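Local structure of uncharacterized protein (Bifidobacterium adolescentis ATCC 15703, 3CPG) at residues A[24-29]-A[68-73]; A[167-172]-A[201-206]. The protein probably binds pyridoxal 5'-phosphate and takes part in keeping the cell's supply of this cofactor in balance. One frame throughout, in Å; residues are numbered along the deposited sequence.

Interaction 1. Residues A[24-29]-A[68-73]; sequences EITDGV and IDAGVR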
loop_
_atom_site.group_PDB
_atom_site.type_symbol
_atom_site.label_atom_id
_atom_site.label_comp_id
_atom_site.label_asym_id
_atom_site.label_seq_id
_atom_site.Cartn_x
_atom_site.Cartn_y
_atom_site.Cartn_z
ATOM N N GLU A 24 2.265 -22.516 -7.203
ATOM C CA GLU A 24 2.595 -21.374 -8.053
ATOM C C GLU A 24 2.714 -20.104 -7.220
ATOM O O GLU A 24 3.663 -19.340 -7.364
ATOM C CB GLU A 24 1.515 -21.156 -9.116
ATOM C CG GLU A 24 1.276 -22.333 -10.050
ATOM C CD GLU A 24 0.234 -22.024 -11.108
ATOM O OE1 GLU A 24 -0.830 -21.469 -10.755
ATOM O OE2 GLU A 24 0.472 -22.342 -12.293
ATOM N N ILE A 25 1.731 -19.882 -6.356
ATOM C CA ILE A 25 1.711 -18.694 -5.510
ATOM C C ILE A 25 2.853 -18.705 -4.501
ATOM O O ILE A 25 3.466 -17.670 -4.232
ATOM C CB ILE A 25 0.353 -18.579 -4.783
ATOM C CG1 ILE A 25 -0.750 -18.387 -5.825
ATOM C CG2 ILE A 25 0.361 -17.411 -3.787
ATOM C CD1 ILE A 25 -2.152 -18.298 -5.247
ATOM N N THR A 26 3.150 -19.879 -3.955
ATOM C CA THR A 26 4.223 -20.000 -2.981
ATOM C C THR A 26 5.565 -19.665 -3.628
ATOM O O THR A 26 6.373 -18.934 -3.052
ATOM C CB THR A 26 4.267 -21.417 -2.387
ATOM O OG1 THR A 26 3.048 -21.673 -1.676
ATOM C CG2 THR A 26 5.442 -21.561 -1.433
ATOM N N ASP A 27 5.796 -20.193 -4.827
ATOM C CA ASP A 27 7.043 -19.928 -5.536
ATOM C C ASP A 27 7.098 -18.461 -5.941
ATOM O O ASP A 27 8.166 -17.847 -5.941
ATOM C CB ASP A 27 7.160 -20.810 -6.782
ATOM C CG ASP A 27 7.341 -22.277 -6.446
ATOM O OD1 ASP A 27 7.860 -22.581 -5.354
ATOM O OD2 ASP A 27 6.981 -23.129 -7.285
ATOM N N GLY A 28 5.938 -17.908 -6.283
ATOM C CA GLY A 28 5.870 -16.506 -6.666
ATOM C C GLY A 28 6.306 -15.609 -5.525
ATOM O O GLY A 28 7.103 -14.684 -5.714
ATOM N N VAL A 29 5.782 -15.878 -4.331
ATOM C CA VAL A 29 6.130 -15.093 -3.153
ATOM C C VAL A 29 7.610 -15.244 -2.832
ATOM O O VAL A 29 8.291 -14.268 -2.535
ATOM C CB VAL A 29 5.325 -15.536 -1.908
ATOM C CG1 VAL A 29 5.859 -14.828 -0.667
ATOM C CG2 VAL A 29 3.856 -15.217 -2.095
ATOM N N ILE A 68 -0.045 -15.367 1.961
ATOM C CA ILE A 68 0.303 -15.042 3.338
ATOM C C ILE A 68 1.046 -16.210 3.971
ATOM O O ILE A 68 2.039 -16.014 4.666
ATOM C CB ILE A 68 -0.959 -14.682 4.151
ATOM C CG1 ILE A 68 -1.409 -13.270 3.760
ATOM C CG2 ILE A 68 -0.681 -14.771 5.655
ATOM C CD1 ILE A 68 -2.817 -12.907 4.213
ATOM N N ASP A 69 0.582 -17.430 3.713
ATOM C CA ASP A 69 1.246 -18.596 4.274
ATOM C C ASP A 69 2.669 -18.733 3.745
ATOM O O ASP A 69 3.529 -19.323 4.406
ATOM C CB ASP A 69 0.457 -19.874 3.967
ATOM C CG ASP A 69 -0.775 -20.021 4.841
ATOM O OD1 ASP A 69 -0.739 -19.549 5.997
ATOM O OD2 ASP A 69 -1.768 -20.621 4.382
ATOM N N ALA A 70 2.916 -18.182 2.558
ATOM C CA ALA A 70 4.239 -18.258 1.943
ATOM C C ALA A 70 5.194 -17.170 2.418
ATOM O O ALA A 70 6.370 -17.176 2.053
ATOM C CB ALA A 70 4.116 -18.206 0.429
ATOM N N GLY A 71 4.692 -16.229 3.214
ATOM C CA GLY A 71 5.559 -15.178 3.719
ATOM C C GLY A 71 5.045 -13.752 3.639
ATOM O O GLY A 71 5.651 -12.847 4.224
ATOM N N VAL A 72 3.948 -13.534 2.918
ATOM C CA VAL A 72 3.390 -12.188 2.796
ATOM C C VAL A 72 2.801 -11.730 4.126
ATOM O O VAL A 72 2.073 -12.476 4.775
ATOM C CB VAL A 72 2.296 -12.137 1.713
ATOM C CG1 VAL A 72 1.567 -10.805 1.778
ATOM C CG2 VAL A 72 2.929 -12.325 0.339
ATOM N N ARG A 73 3.117 -10.501 4.527
ATOM C CA ARG A 73 2.625 -9.966 5.791
ATOM C C ARG A 73 1.920 -8.622 5.632
ATOM O O ARG A 73 1.796 -7.861 6.585
ATOM C CB ARG A 73 3.783 -9.837 6.780
ATOM C CG ARG A 73 4.392 -11.175 7.169
ATOM C CD ARG A 73 3.437 -11.980 8.051
ATOM N NE ARG A 73 3.983 -13.285 8.423
ATOM C CZ ARG A 73 3.879 -14.380 7.677
ATOM N NH1 ARG A 73 3.243 -14.333 6.514
ATOM N NH2 ARG A 73 4.407 -15.523 8.094
#
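Gly71, whose N lies 4.3 Å from Val29 CG1, donates that N to Ile68 O at 3.0 Å, and the same carbonyl oxygen is gripped a second time by Arg73 NH1. The guanidinium reaches it edge-on, and NH1 also bonds to Val72 O, although there it sits well above the carbonyl plane (61° out of it). One NH1 therefore ties together two carbonyls of the chain that turns away from helix 61-69. With its positive phi, Gly71 ends that helix in a Schellman motif, at the turn that leads on to strand 75-77 of the TIM barrel. The turn packs on helix 19-42. Ala70 CB points toward that helix and packs on its surface, 3.7 Å from Val29 CB and 3.9 Å from Thr26 CA, touching two residues that lie three apart. Val29 meets the turn with both methyls: CG1, anti to the backbone N (chi1 172°), lies against Ala70 O at 3.6 Å, while CG2 meets Val72 CG2 at 3.9 Å, the two valines crossing at about a right angle. The Thr26 side chain merely grazes Ala70; its OG1 bonds to Ala22 O, one turn back. Farther in, Val72 rests on Leu52 and Ala54 of strand 51-55.

Interaction 2. Residues A[167-172]-A[201-206]; sequences VNESGE and LMTIGA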
loop_
_atom_site.group_PDB
_atom_site.type_symbol
_atom_site.label_atom_id
_atom_site.label_comp_id
_atom_site.label_asym_id
_atom_site.label_seq_id
_atom_site.Cartn_x
_atom_site.Cartn_y
_atom_site.Cartn_z
ATOM N N VAL A 167 0.935 10.646 -4.830
ATOM C CA VAL A 167 1.455 11.694 -5.693
ATOM C C VAL A 167 1.602 11.203 -7.127
ATOM O O VAL A 167 2.008 10.066 -7.366
ATOM C CB VAL A 167 2.838 12.183 -5.200
ATOM C CG1 VAL A 167 3.328 13.330 -6.075
ATOM C CG2 VAL A 167 2.747 12.622 -3.750
ATOM N N ASN A 168 1.268 12.071 -8.076
ATOM C CA ASN A 168 1.374 11.734 -9.490
ATOM C C ASN A 168 2.812 11.994 -9.926
ATOM O O ASN A 168 3.240 13.144 -10.006
ATOM C CB ASN A 168 0.416 12.607 -10.308
ATOM C CG ASN A 168 0.486 12.321 -11.802
ATOM O OD1 ASN A 168 1.307 11.529 -12.264
ATOM N ND2 ASN A 168 -0.379 12.980 -12.564
ATOM N N GLU A 169 3.554 10.922 -10.190
ATOM C CA GLU A 169 4.949 11.033 -10.620
ATOM C C GLU A 169 5.100 10.554 -12.063
ATOM O O GLU A 169 6.211 10.276 -12.520
ATOM C CB GLU A 169 5.848 10.180 -9.715
ATOM C CG GLU A 169 5.769 10.531 -8.234
ATOM C CD GLU A 169 6.558 11.781 -7.881
ATOM O OE1 GLU A 169 7.007 12.486 -8.810
ATOM O OE2 GLU A 169 6.726 12.058 -6.671
ATOM N N SER A 170 3.984 10.466 -12.779
ATOM C CA SER A 170 3.995 9.979 -14.158
ATOM C C SER A 170 4.405 11.012 -15.198
ATOM O O SER A 170 4.834 10.652 -16.295
ATOM C CB SER A 170 2.617 9.442 -14.537
ATOM O OG SER A 170 1.698 10.507 -14.722
ATOM N N GLY A 171 4.260 12.288 -14.861
ATOM C CA GLY A 171 4.605 13.337 -15.802
ATOM C C GLY A 171 3.405 13.628 -16.681
ATOM O O GLY A 171 3.440 14.513 -17.536
ATOM N N GLU A 172 2.337 12.868 -16.461
ATOM C CA GLU A 172 1.097 13.020 -17.212
ATOM C C GLU A 172 -0.003 13.507 -16.273
ATOM O O GLU A 172 -0.449 12.779 -15.387
ATOM C CB GLU A 172 0.698 11.681 -17.835
ATOM C CG GLU A 172 1.658 11.194 -18.908
ATOM C CD GLU A 172 1.264 11.654 -20.300
ATOM O OE1 GLU A 172 0.922 12.844 -20.468
ATOM O OE2 GLU A 172 1.301 10.819 -21.229
ATOM N N LEU A 201 4.051 8.496 1.734
ATOM C CA LEU A 201 3.602 8.825 0.384
ATOM C C LEU A 201 3.507 7.563 -0.476
ATOM O O LEU A 201 4.092 6.533 -0.152
ATOM C CB LEU A 201 4.583 9.806 -0.266
ATOM C CG LEU A 201 4.934 11.073 0.527
ATOM C CD1 LEU A 201 5.969 11.883 -0.240
ATOM C CD2 LEU A 201 3.683 11.892 0.781
HETATM N N MSE A 202 2.773 7.661 -1.580
HETATM C CA MSE A 202 2.595 6.536 -2.493
HETATM C C MSE A 202 2.550 7.049 -3.923
HETATM O O MSE A 202 2.140 8.178 -4.167
HETATM C CB MSE A 202 1.270 5.813 -2.183
HETATM C CG MSE A 202 0.964 4.561 -3.049
HETATM SE SE MSE A 202 0.222 4.830 -4.830
HETATM C CE MSE A 202 -1.604 4.421 -4.446
ATOM N N THR A 203 2.997 6.232 -4.866
ATOM C CA THR A 203 2.901 6.617 -6.266
ATOM C C THR A 203 2.802 5.385 -7.144
ATOM O O THR A 203 3.343 4.321 -6.825
ATOM C CB THR A 203 4.095 7.468 -6.753
ATOM O OG1 THR A 203 3.797 7.994 -8.055
ATOM C CG2 THR A 203 5.351 6.622 -6.864
ATOM N N ILE A 204 2.076 5.534 -8.243
ATOM C CA ILE A 204 1.915 4.460 -9.208
ATOM C C ILE A 204 3.118 4.518 -10.157
ATOM O O ILE A 204 3.399 3.571 -10.889
ATOM C CB ILE A 204 0.601 4.639 -9.989
ATOM C CG1 ILE A 204 -0.580 4.572 -9.014
ATOM C CG2 ILE A 204 0.476 3.568 -11.064
ATOM C CD1 ILE A 204 -1.931 4.827 -9.660
ATOM N N GLY A 205 3.832 5.641 -10.126
ATOM C CA GLY A 205 5.007 5.806 -10.963
ATOM C C GLY A 205 4.669 6.140 -12.398
ATOM O O GLY A 205 3.665 6.797 -12.669
ATOM N N ALA A 206 5.514 5.685 -13.318
ATOM C CA ALA A 206 5.311 5.925 -14.742
ATOM C C ALA A 206 5.346 4.600 -15.498
ATOM O O ALA A 206 6.303 3.832 -15.375
ATOM C CB ALA A 206 6.396 6.858 -15.273
HETATM O O HOH W 1 0.134 7.820 -8.243
HETATM O O HOH W 2 2.344 8.445 -10.725
#
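Val167 N donates to the carbonyl O of Met202, a selenomethionine, at 2.8 Å and nearly straight (166° at the hydrogen). This bond continues the parallel pairing of strands 161-166 and 196-202. Thr203 follows with its side chain: OG1, anti to the backbone N (chi1 -170°), gives its proton to Val167 O at 2.8 Å and accepts Gly205 N in an ST turn.

Two waters fill in the backbone bonding. Water 1 joins Val167 O, which it shares with Thr203 OG1, to Ile204 N. Water 2 accepts Glu169 N at 2.8 Å and donates to Thr203 OG1 and to Gly205 O, so that three groups from both segments hold it.

The remaining side-chain contacts set carbons against oxygens. Glu169 crosses Thr203 at about a right angle, its CG 3.2 Å from OG1, while its carboxylate bonds to His220 of helix 211-231. Ser170 CB touches Gly205 O at 3.4 Å.

Within 167-172, Asn168 OD1 accepts both Ser170 N, forming an Asx turn, and Ser170 OG at 2.7 Å; Ser170 OG in turn accepts Glu172 N in an ST turn, and Asn168 ND2 reaches Glu172 O.

With one direct backbone bond between 167-172 and 201-206, the contact at this end of the TIM-barrel strands depends largely on the Thr203 hydroxyl and two waters.

How the interactions relate
The two contacts belong to different parts of one TIM barrel, with centres 27 Å apart and nearest atoms about 16 Å apart. Interaction 1 is on the outer side, where helix 19-42 lies against the turn that follows helix 61-69, away from the predicted cofactor site. Interaction 2 is at the C-terminal ends of strands 161-166 and 196-202, the end of the barrel where TIM-barrel enzymes carry their active sites. The side chain of Met202 there is about 11 Å from that of Lys57, the predicted attachment point for pyridoxal phosphate, which is not attached in this structure. Along the chain, interaction 1 is complete before interaction 2 begins.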